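Local coordinates for protein beta sliding clamp (Bartonella birtlesii LL-WM9, PDB 6PTR) that probably forms, as a head-to-tail homodimer, a ring around DNA that tethers DNA polymerases and other proteins and makes synthesis processive, at residues Ala72-Val77 against Leu121-Phe126; Ile300-Leu305 against Ala323-Glu328; Gly227-Glu232 against Phe240-Val245; Arg292-Lys297 against Gly333-Tyr338. All coordinates share one frame; numbering follows the deposited sequence.

Contact 1: Ala72-Val77 against Leu121-Phe126; sequences AGAITV and LPKIDF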
# COMPACT_ATOMS: atom_id res chain seq x y z
N ALA C 72 36.24 -8.83 18.16
CA ALA C 72 35.24 -8.08 18.89
C ALA C 72 35.29 -6.61 18.51
O ALA C 72 36.34 -6.07 18.15
CB ALA C 72 35.45 -8.23 20.40
N GLY C 73 34.15 -5.95 18.66
CA GLY C 73 34.08 -4.53 18.42
C GLY C 73 32.65 -4.08 18.22
O GLY C 73 31.71 -4.87 18.27
N ALA C 74 32.50 -2.78 17.96
CA ALA C 74 31.17 -2.24 17.78
C ALA C 74 31.22 -1.08 16.79
O ALA C 74 32.27 -0.49 16.52
CB ALA C 74 30.58 -1.76 19.11
N ILE C 75 30.04 -0.76 16.26
CA ILE C 75 29.90 0.31 15.28
C ILE C 75 28.42 0.60 15.16
O ILE C 75 27.59 -0.25 15.48
CB ILE C 75 30.52 -0.13 13.92
CG1 ILE C 75 30.66 1.05 12.96
CG2 ILE C 75 29.68 -1.21 13.27
CD1 ILE C 75 31.73 2.01 13.37
N THR C 76 28.07 1.82 14.72
CA THR C 76 26.66 2.10 14.44
C THR C 76 26.52 2.42 12.96
O THR C 76 27.43 2.97 12.34
CB THR C 76 26.09 3.26 15.31
OG1 THR C 76 26.46 4.52 14.73
CG2 THR C 76 26.61 3.19 16.74
N VAL C 77 25.38 2.00 12.39
CA VAL C 77 25.16 1.93 10.95
C VAL C 77 23.76 2.47 10.69
O VAL C 77 22.85 2.15 11.46
CB VAL C 77 25.25 0.47 10.45
CG1 VAL C 77 25.33 0.41 8.95
CG2 VAL C 77 26.43 -0.28 11.10
N LEU C 121 28.98 5.74 12.31
CA LEU C 121 29.31 6.57 13.44
C LEU C 121 29.73 5.66 14.59
O LEU C 121 29.19 4.56 14.74
CB LEU C 121 28.11 7.44 13.84
CG LEU C 121 27.72 8.51 12.82
CD1 LEU C 121 26.40 9.17 13.19
CD2 LEU C 121 28.82 9.57 12.70
N PRO C 122 30.70 6.07 15.40
CA PRO C 122 31.24 5.16 16.42
C PRO C 122 30.26 4.92 17.56
O PRO C 122 29.39 5.74 17.85
CB PRO C 122 32.50 5.89 16.93
CG PRO C 122 32.21 7.34 16.68
CD PRO C 122 31.42 7.35 15.37
N LYS C 123 30.44 3.78 18.22
CA LYS C 123 29.60 3.43 19.37
C LYS C 123 29.57 4.52 20.44
O LYS C 123 28.53 4.74 21.08
CB LYS C 123 30.10 2.12 19.99
CG LYS C 123 29.37 1.75 21.27
CD LYS C 123 29.96 0.52 21.96
CE LYS C 123 29.24 0.25 23.29
NZ LYS C 123 29.75 -0.99 23.96
N ILE C 124 30.70 5.21 20.65
CA ILE C 124 30.75 6.20 21.73
C ILE C 124 29.74 7.32 21.53
O ILE C 124 29.34 7.96 22.50
CB ILE C 124 32.15 6.82 21.92
CG1 ILE C 124 32.67 7.44 20.62
CG2 ILE C 124 33.12 5.83 22.55
CD1 ILE C 124 33.81 8.39 20.84
N ASP C 125 29.33 7.58 20.28
CA ASP C 125 28.31 8.59 20.02
C ASP C 125 26.92 8.11 20.38
O ASP C 125 26.02 8.94 20.56
CB ASP C 125 28.30 8.99 18.54
CG ASP C 125 29.56 9.73 18.10
OD1 ASP C 125 30.34 10.16 18.97
OD2 ASP C 125 29.74 9.87 16.87
N PHE C 126 26.71 6.80 20.47
CA PHE C 126 25.37 6.24 20.61
C PHE C 126 24.86 6.42 22.03
O PHE C 126 25.64 6.32 22.99
CB PHE C 126 25.37 4.77 20.23
CG PHE C 126 24.01 4.24 19.89
CD1 PHE C 126 23.47 4.48 18.65
CD2 PHE C 126 23.26 3.56 20.83
CE1 PHE C 126 22.20 4.01 18.33
CE2 PHE C 126 21.98 3.10 20.50
CZ PHE C 126 21.47 3.32 19.26
O HOH W 1 32.62 2.20 17.22
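The Phe-126 ring meets Thr-76 obliquely: the methyl CG2 of Thr-76 lies 3.9 Å from CD1 of Phe-126, and Lys-53 and Thr-55 of strand 49-55 also touch this phenylalanine. Phe-126 CG swings anti to its own N (chi1 -161°), which brings the ring from the loop toward the strand. The flat peptide carbonyl of Leu-121 is the polar centre of the contact. Its O takes the Thr-76 N-H almost head-on (N to O 3.0 Å) and the hydroxyl OG1 of Thr-76 from above the carbonyl plane (OG1 to O 2.7 Å). The return bond, Leu-121 N to Thr-76 O at 3.2 Å, completes a single antiparallel bridge. Beyond it the two segments are joined by a water that donates to Ala-74 O and accepts from Lys-123 N. The extended Lys-123 chain passes Ala-74, CD lying 3.7 Å from CB of Ala-74, and carries NZ to a salt bridge with Asp-44 on strand 40-46. One carbonyl thus receives both polar hydrogens of Thr-76, and ND2 of Asn-40 also bonds to OG1; together they hold the side chain in its rotation and CG2 toward the ring, and the loop after strand 114-119 is pinned to strand 71-78.

Contact 2: Ile300-Leu305 against Ala323-Glu328; sequences IEHGQL and ATYTSE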
# COMPACT_ATOMS: atom_id res chain seq x y z
N ILE C 300 -33.97 1.56 17.63
CA ILE C 300 -34.10 0.26 18.27
C ILE C 300 -35.54 0.11 18.71
O ILE C 300 -36.07 0.95 19.45
CB ILE C 300 -33.15 0.11 19.46
CG1 ILE C 300 -31.76 0.64 19.13
CG2 ILE C 300 -33.03 -1.37 19.85
CD1 ILE C 300 -30.89 0.79 20.36
N GLU C 301 -36.17 -0.96 18.23
CA GLU C 301 -37.54 -1.30 18.59
C GLU C 301 -37.56 -2.77 18.98
O GLU C 301 -36.56 -3.47 18.89
CB GLU C 301 -38.50 -1.00 17.42
CG GLU C 301 -39.06 0.42 17.45
CD GLU C 301 -38.78 1.21 16.17
OE1 GLU C 301 -39.01 2.44 16.19
OE2 GLU C 301 -38.34 0.62 15.16
N HIS C 302 -38.72 -3.22 19.46
CA HIS C 302 -38.84 -4.62 19.83
C HIS C 302 -38.48 -5.52 18.65
O HIS C 302 -39.13 -5.47 17.60
CB HIS C 302 -40.26 -4.91 20.32
CG HIS C 302 -40.56 -4.30 21.66
ND1 HIS C 302 -41.81 -4.37 22.25
CD2 HIS C 302 -39.78 -3.62 22.53
CE1 HIS C 302 -41.78 -3.76 23.42
NE2 HIS C 302 -40.56 -3.30 23.62
N GLY C 303 -37.44 -6.32 18.83
CA GLY C 303 -37.07 -7.33 17.85
C GLY C 303 -36.37 -6.82 16.61
O GLY C 303 -36.06 -7.63 15.73
N GLN C 304 -36.07 -5.53 16.53
CA GLN C 304 -35.71 -4.93 15.24
C GLN C 304 -34.76 -3.76 15.44
O GLN C 304 -34.97 -2.90 16.30
CB GLN C 304 -36.99 -4.47 14.54
CG GLN C 304 -36.82 -3.78 13.23
CD GLN C 304 -38.16 -3.29 12.71
OE1 GLN C 304 -38.36 -2.09 12.54
NE2 GLN C 304 -39.08 -4.21 12.47
N LEU C 305 -33.73 -3.70 14.61
CA LEU C 305 -32.80 -2.58 14.62
C LEU C 305 -32.72 -1.98 13.22
O LEU C 305 -32.41 -2.70 12.26
CB LEU C 305 -31.41 -3.02 15.09
CG LEU C 305 -30.26 -2.03 14.98
CD1 LEU C 305 -30.48 -0.90 15.94
CD2 LEU C 305 -28.95 -2.72 15.29
N ALA C 323 -33.07 -8.16 15.88
CA ALA C 323 -32.37 -7.90 17.13
C ALA C 323 -33.19 -8.51 18.25
O ALA C 323 -34.40 -8.72 18.12
CB ALA C 323 -32.16 -6.41 17.36
N THR C 324 -32.53 -8.80 19.36
CA THR C 324 -33.22 -9.14 20.59
C THR C 324 -33.25 -7.88 21.44
O THR C 324 -32.20 -7.36 21.84
CB THR C 324 -32.53 -10.30 21.29
OG1 THR C 324 -32.57 -11.45 20.42
CG2 THR C 324 -33.24 -10.63 22.58
N TYR C 325 -34.45 -7.36 21.67
CA TYR C 325 -34.60 -6.09 22.37
C TYR C 325 -36.05 -6.00 22.81
O TYR C 325 -36.95 -6.11 21.98
CB TYR C 325 -34.24 -4.92 21.49
CG TYR C 325 -34.26 -3.58 22.18
CD1 TYR C 325 -33.14 -3.12 22.86
CD2 TYR C 325 -35.39 -2.75 22.13
CE1 TYR C 325 -33.14 -1.90 23.49
CE2 TYR C 325 -35.39 -1.52 22.76
CZ TYR C 325 -34.26 -1.10 23.43
OH TYR C 325 -34.23 0.13 24.05
N THR C 326 -36.26 -5.83 24.12
CA THR C 326 -37.60 -5.80 24.68
C THR C 326 -37.84 -4.54 25.52
O THR C 326 -38.83 -4.49 26.26
CB THR C 326 -37.85 -7.06 25.53
OG1 THR C 326 -36.89 -7.14 26.59
CG2 THR C 326 -37.73 -8.31 24.67
N SER C 327 -36.98 -3.53 25.43
CA SER C 327 -37.10 -2.34 26.25
C SER C 327 -37.85 -1.24 25.51
O SER C 327 -38.37 -1.42 24.40
CB SER C 327 -35.72 -1.85 26.69
OG SER C 327 -35.00 -2.85 27.39
N GLU C 328 -37.92 -0.08 26.14
CA GLU C 328 -38.50 1.11 25.53
C GLU C 328 -37.76 1.44 24.24
O GLU C 328 -36.52 1.43 24.24
CB GLU C 328 -38.42 2.27 26.53
CG GLU C 328 -39.04 3.58 26.08
CD GLU C 328 -38.76 4.71 27.07
OE1 GLU C 328 -38.23 4.42 28.17
OE2 GLU C 328 -39.07 5.88 26.75
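Ile-300 and Tyr-325 meet because both side chains reach across from anti positions: CG2 of Ile-300 lies anti to its N, and CG of Tyr-325 does the same (chi1 -175°). The methyl CG2 sits over the centre of the phenol ring, 3.3 Å from the ring centroid and 8° off the normal, a CH-pi contact. On the opposite face lies Ser-327 N, offset toward the rim, while the hydroxyl OH of Tyr-325 donates to Glu-328 O at 2.6 Å, so the ring is held by its own loop as well. His-302 turns its imidazole edge to the loop: NE2 gives a weak hydrogen bond to Ser-327 O, 3.0 Å away near the ring plane. His-302 and Gly-303 are the central residues of a type II turn from Glu-301 to Gln-304. Gly-303 N donates in the carbonyl plane to Tyr-325 O (3.2 Å), and Ala-323 N returns a bond to Gly-303 O (3.0 Å) from well above that carbonyl's plane. CB of Ala-323 packs on CB of Leu-305 at 4.1 Å. The hairpin end is thus gripped by backbone bonds at its glycine and by a clamped aromatic ring, while the weak histidine bond probably adds little.

Contact 3: Gly227-Glu232 against Phe240-Val245; sequences GDVCIE and FSLGSV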
# COMPACT_ATOMS: atom_id res chain seq x y z
N GLY C 227 6.71 -18.56 26.02
CA GLY C 227 7.32 -18.34 27.32
C GLY C 227 6.86 -17.03 27.92
O GLY C 227 5.88 -16.41 27.51
N ASP C 228 7.61 -16.60 28.92
CA ASP C 228 7.17 -15.50 29.75
C ASP C 228 7.87 -14.21 29.36
O ASP C 228 8.93 -14.20 28.73
CB ASP C 228 7.44 -15.80 31.23
CG ASP C 228 6.62 -16.95 31.75
OD1 ASP C 228 5.47 -17.14 31.30
OD2 ASP C 228 7.12 -17.67 32.62
N VAL C 229 7.24 -13.11 29.75
CA VAL C 229 7.82 -11.78 29.65
C VAL C 229 8.16 -11.35 31.07
O VAL C 229 7.31 -11.45 31.97
CB VAL C 229 6.83 -10.81 28.99
CG1 VAL C 229 7.44 -9.42 28.82
CG2 VAL C 229 6.35 -11.38 27.67
N CYS C 230 9.39 -10.90 31.28
CA CYS C 230 9.78 -10.29 32.54
C CYS C 230 9.45 -8.80 32.46
O CYS C 230 9.96 -8.08 31.59
CB CYS C 230 11.26 -10.50 32.83
SG CYS C 230 11.69 -9.78 34.47
N ILE C 231 8.56 -8.33 33.34
CA ILE C 231 8.15 -6.94 33.35
C ILE C 231 8.75 -6.27 34.58
O ILE C 231 8.59 -6.76 35.71
CB ILE C 231 6.62 -6.79 33.34
CG1 ILE C 231 6.05 -7.45 32.08
CG2 ILE C 231 6.24 -5.31 33.37
CD1 ILE C 231 4.55 -7.32 31.95
N GLU C 232 9.47 -5.18 34.37
CA GLU C 232 10.11 -4.44 35.45
C GLU C 232 9.69 -2.99 35.35
O GLU C 232 9.58 -2.45 34.24
CB GLU C 232 11.64 -4.57 35.39
CG GLU C 232 12.18 -5.96 35.68
CD GLU C 232 13.64 -6.08 35.36
OE1 GLU C 232 14.00 -6.11 34.16
OE2 GLU C 232 14.45 -6.12 36.30
N PHE C 240 10.35 -4.54 29.27
CA PHE C 240 9.79 -5.85 28.93
C PHE C 240 10.92 -6.68 28.36
O PHE C 240 11.51 -6.31 27.33
CB PHE C 240 8.67 -5.74 27.90
CG PHE C 240 7.53 -4.88 28.33
CD1 PHE C 240 7.58 -3.50 28.15
CD2 PHE C 240 6.39 -5.44 28.88
CE1 PHE C 240 6.52 -2.70 28.54
CE2 PHE C 240 5.32 -4.63 29.26
CZ PHE C 240 5.39 -3.27 29.10
N SER C 241 11.21 -7.81 28.99
CA SER C 241 12.23 -8.73 28.49
C SER C 241 11.55 -10.02 28.06
O SER C 241 10.83 -10.64 28.84
CB SER C 241 13.29 -9.00 29.56
OG SER C 241 13.93 -7.79 29.94
N LEU C 242 11.76 -10.41 26.81
CA LEU C 242 11.15 -11.65 26.36
C LEU C 242 12.02 -12.20 25.25
O LEU C 242 12.49 -11.45 24.39
CB LEU C 242 9.70 -11.44 25.89
CG LEU C 242 9.34 -10.48 24.76
CD1 LEU C 242 7.91 -10.76 24.32
CD2 LEU C 242 9.47 -9.00 25.16
N GLY C 243 12.25 -13.51 25.27
CA GLY C 243 13.17 -14.10 24.31
C GLY C 243 14.54 -13.46 24.42
O GLY C 243 15.10 -13.31 25.51
N SER C 244 15.10 -13.07 23.28
CA SER C 244 16.36 -12.35 23.24
C SER C 244 16.16 -10.85 23.05
O SER C 244 17.12 -10.14 22.72
CB SER C 244 17.23 -12.90 22.12
OG SER C 244 16.48 -12.81 20.92
N VAL C 245 14.96 -10.35 23.29
CA VAL C 245 14.60 -8.96 23.03
C VAL C 245 14.34 -8.27 24.36
O VAL C 245 13.71 -8.85 25.26
CB VAL C 245 13.37 -8.86 22.10
CG1 VAL C 245 12.98 -7.40 21.86
CG2 VAL C 245 13.67 -9.57 20.80
O HOH W 2 9.91 -15.38 26.43
O HOH W 3 12.43 -6.98 32.00
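Ile-231 and Phe-240 lie side by side and point the same way, facing each other in a non-hydrogen-bonded pair of the antiparallel hairpin. CG1 of Ile-231 comes 3.8 Å from CD2 of Phe-240, and CD1 continues along the ring to CE2, in an approach that is oblique to the aromatic plane. Val-229 has a branch for each of two neighbours. Its CG1, anti to the backbone N (chi1 -177°), reaches the edge of the Phe-240 ring and CB of Phe-240; its CG2 runs alongside Leu-242, 3.7 Å from CD1 of that residue. The other face of the sheet carries Cys-230 and Ser-241, whose CB atoms are 4.1 Å apart. Their backbones form the hydrogen-bonded pair, Cys-230 N to Ser-241 O at 2.8 Å and Ser-241 N to Cys-230 O at 2.9 Å. A water gathers the polar atoms on this side, donating to Cys-230 O and to OE1 of Glu-232 and sharing a hydrogen bond with OG of Ser-241. Where strand 237-242 leaves for the type II' turn from Leu-242 to Val-245, which leads into strand 245-250, a second water links Asp-228 O to Gly-243 N. The apolar face packs against helix 211-221, Phe-240 on Leu-217 and Leu-242 on Leu-220 and Leu-221. In the sheet, strand 136-141 flanks strand 228-233, and strand 245-250 pairs with strand 237-242.

Contact 4: Arg292-Lys297 against Gly333-Tyr338; sequences RGRAVK and GFNSRY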
# COMPACT_ATOMS: atom_id res chain seq x y z
N ARG C 292 -16.99 15.02 7.39
CA ARG C 292 -17.92 15.74 8.26
C ARG C 292 -18.26 14.94 9.51
O ARG C 292 -18.62 15.53 10.53
CB ARG C 292 -19.22 16.06 7.52
CG ARG C 292 -19.06 17.07 6.41
CD ARG C 292 -20.38 17.27 5.71
NE ARG C 292 -20.32 18.25 4.63
CZ ARG C 292 -20.71 19.51 4.74
NH1 ARG C 292 -21.17 19.99 5.89
NH2 ARG C 292 -20.64 20.30 3.69
N GLY C 293 -18.18 13.63 9.43
CA GLY C 293 -18.57 12.77 10.53
C GLY C 293 -18.95 11.40 10.01
O GLY C 293 -19.13 11.19 8.81
N ARG C 294 -19.06 10.47 10.94
CA ARG C 294 -19.35 9.08 10.64
C ARG C 294 -20.52 8.61 11.47
O ARG C 294 -20.56 7.46 11.92
CB ARG C 294 -18.13 8.20 10.91
CG ARG C 294 -16.82 8.88 10.58
CD ARG C 294 -15.89 8.00 9.78
NE ARG C 294 -15.14 8.80 8.81
CZ ARG C 294 -15.26 8.68 7.49
NH1 ARG C 294 -14.54 9.46 6.69
NH2 ARG C 294 -16.08 7.78 6.97
N ALA C 295 -21.49 9.49 11.73
CA ALA C 295 -22.58 9.12 12.60
C ALA C 295 -23.46 8.08 11.92
O ALA C 295 -23.73 8.17 10.71
CB ALA C 295 -23.42 10.35 12.98
N VAL C 296 -23.88 7.07 12.68
CA VAL C 296 -24.95 6.18 12.26
C VAL C 296 -26.00 6.19 13.36
O VAL C 296 -25.66 6.11 14.55
CB VAL C 296 -24.45 4.75 11.95
CG1 VAL C 296 -23.72 4.15 13.16
CG2 VAL C 296 -25.61 3.84 11.55
N LYS C 297 -27.26 6.34 12.97
CA LYS C 297 -28.38 6.33 13.91
C LYS C 297 -28.95 4.93 14.00
O LYS C 297 -29.27 4.31 12.99
CB LYS C 297 -29.48 7.30 13.45
CG LYS C 297 -30.71 7.21 14.32
CD LYS C 297 -31.72 8.34 14.07
CE LYS C 297 -32.43 8.23 12.77
NZ LYS C 297 -33.59 9.19 12.84
N GLY C 333 -27.27 7.46 18.41
CA GLY C 333 -26.27 7.57 17.36
C GLY C 333 -24.90 7.19 17.90
O GLY C 333 -24.61 7.42 19.07
N PHE C 334 -24.06 6.66 17.03
CA PHE C 334 -22.67 6.36 17.32
C PHE C 334 -21.82 6.66 16.10
O PHE C 334 -22.30 6.67 14.96
CB PHE C 334 -22.45 4.87 17.68
CG PHE C 334 -23.09 4.46 18.96
CD1 PHE C 334 -22.53 4.82 20.18
CD2 PHE C 334 -24.26 3.71 18.96
CE1 PHE C 334 -23.12 4.43 21.38
CE2 PHE C 334 -24.86 3.33 20.16
CZ PHE C 334 -24.29 3.69 21.36
N ASN C 335 -20.53 6.90 16.35
CA ASN C 335 -19.53 6.90 15.30
C ASN C 335 -19.43 5.50 14.71
O ASN C 335 -19.15 4.53 15.43
CB ASN C 335 -18.19 7.35 15.89
CG ASN C 335 -17.07 7.36 14.88
OD1 ASN C 335 -16.85 6.38 14.18
ND2 ASN C 335 -16.33 8.47 14.84
N SER C 336 -19.69 5.38 13.41
CA SER C 336 -19.76 4.06 12.78
C SER C 336 -18.41 3.35 12.80
O SER C 336 -18.35 2.13 12.95
CB SER C 336 -20.28 4.19 11.35
OG SER C 336 -19.45 5.05 10.59
N ARG C 337 -17.32 4.09 12.59
CA ARG C 337 -16.00 3.48 12.65
C ARG C 337 -15.72 2.94 14.05
O ARG C 337 -15.14 1.86 14.20
CB ARG C 337 -14.93 4.47 12.24
CG ARG C 337 -13.54 3.84 12.20
CD ARG C 337 -13.50 2.65 11.25
NE ARG C 337 -13.21 1.39 11.94
CZ ARG C 337 -13.17 0.20 11.35
NH1 ARG C 337 -12.87 -0.89 12.06
NH2 ARG C 337 -13.43 0.10 10.05
N TYR C 338 -16.12 3.68 15.08
CA TYR C 338 -15.88 3.20 16.44
C TYR C 338 -16.71 1.96 16.72
O TYR C 338 -16.25 1.05 17.43
CB TYR C 338 -16.19 4.30 17.46
CG TYR C 338 -15.27 5.50 17.38
CD1 TYR C 338 -14.11 5.48 16.62
CD2 TYR C 338 -15.57 6.67 18.09
CE1 TYR C 338 -13.25 6.58 16.56
CE2 TYR C 338 -14.73 7.79 18.03
CZ TYR C 338 -13.57 7.73 17.27
OH TYR C 338 -12.73 8.82 17.20
O HOH W 4 -21.43 6.51 9.09
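Ser-336 comes toward Arg-294 at the point where strand 330-335 gives way to helix 336-345. From CB outward, the serine first meets the backbone: CB is 3.3 Å from Arg-294 O and also touches the methyl CG1 of Val-296. Its tip, OG, set between N and the carbonyl carbon (chi1 58°), is 3.0 Å from Arg-294 O and 3.4 Å from CB of Arg-294, and receives a hydrogen bond from a water that also donates to Ala-295 O. The backbone of the same serine gives the firm link, Ser-336 N to Arg-294 O at 2.7 Å (N-H...O angle 164°). Further along, Val-296 and Phe-334 exchange two bonds as an antiparallel hydrogen-bonded pair, Val-296 N to Phe-334 O at 2.8 Å and Phe-334 N to Val-296 O at 3.0 Å. Lys-297 and Gly-333 form a non-hydrogen-bonded pair, their CA atoms 4.2 Å apart. Asn-335 is the N-cap: OD1 accepts from Tyr-338 N, while ND2 sits over the face of the Tyr-338 ring, so both ends of the amide meet one residue of the first turn. Val-296 and Phe-334 point to the same face of the sheet, where Leu-339 of helix 336-345 touches both. In the sheet, strand 304-311 pairs with strand 295-301 at the edge away from strand 330-335, with Leu-307 and Val-309 against Val-296, and Leu-376 of strand 372-376 touches Phe-334.

How the contacts relate
Along the chain the order is contact 1, contact 3, then contact 4, whose two segments enclose contact 2 in sequence. Contact 1 lies in the N-terminal domain, contact 3 in the central one, and contacts 2 and 4 in the C-terminal one, so the set spans the three clamp domains. Contacts 1 and 3, with centres about 26 Å apart, reach one eight-stranded sheet that runs from strand 71-78 to strand 136-141 across two domains. Contacts 2 and 4, about 20 Å apart between centres, share strand 295-301 in a four-stranded sheet. Contacts 1 and 2 lie about 66 Å apart between centres, on opposite sides of the chain's centre, consistent with an elongated half-ring.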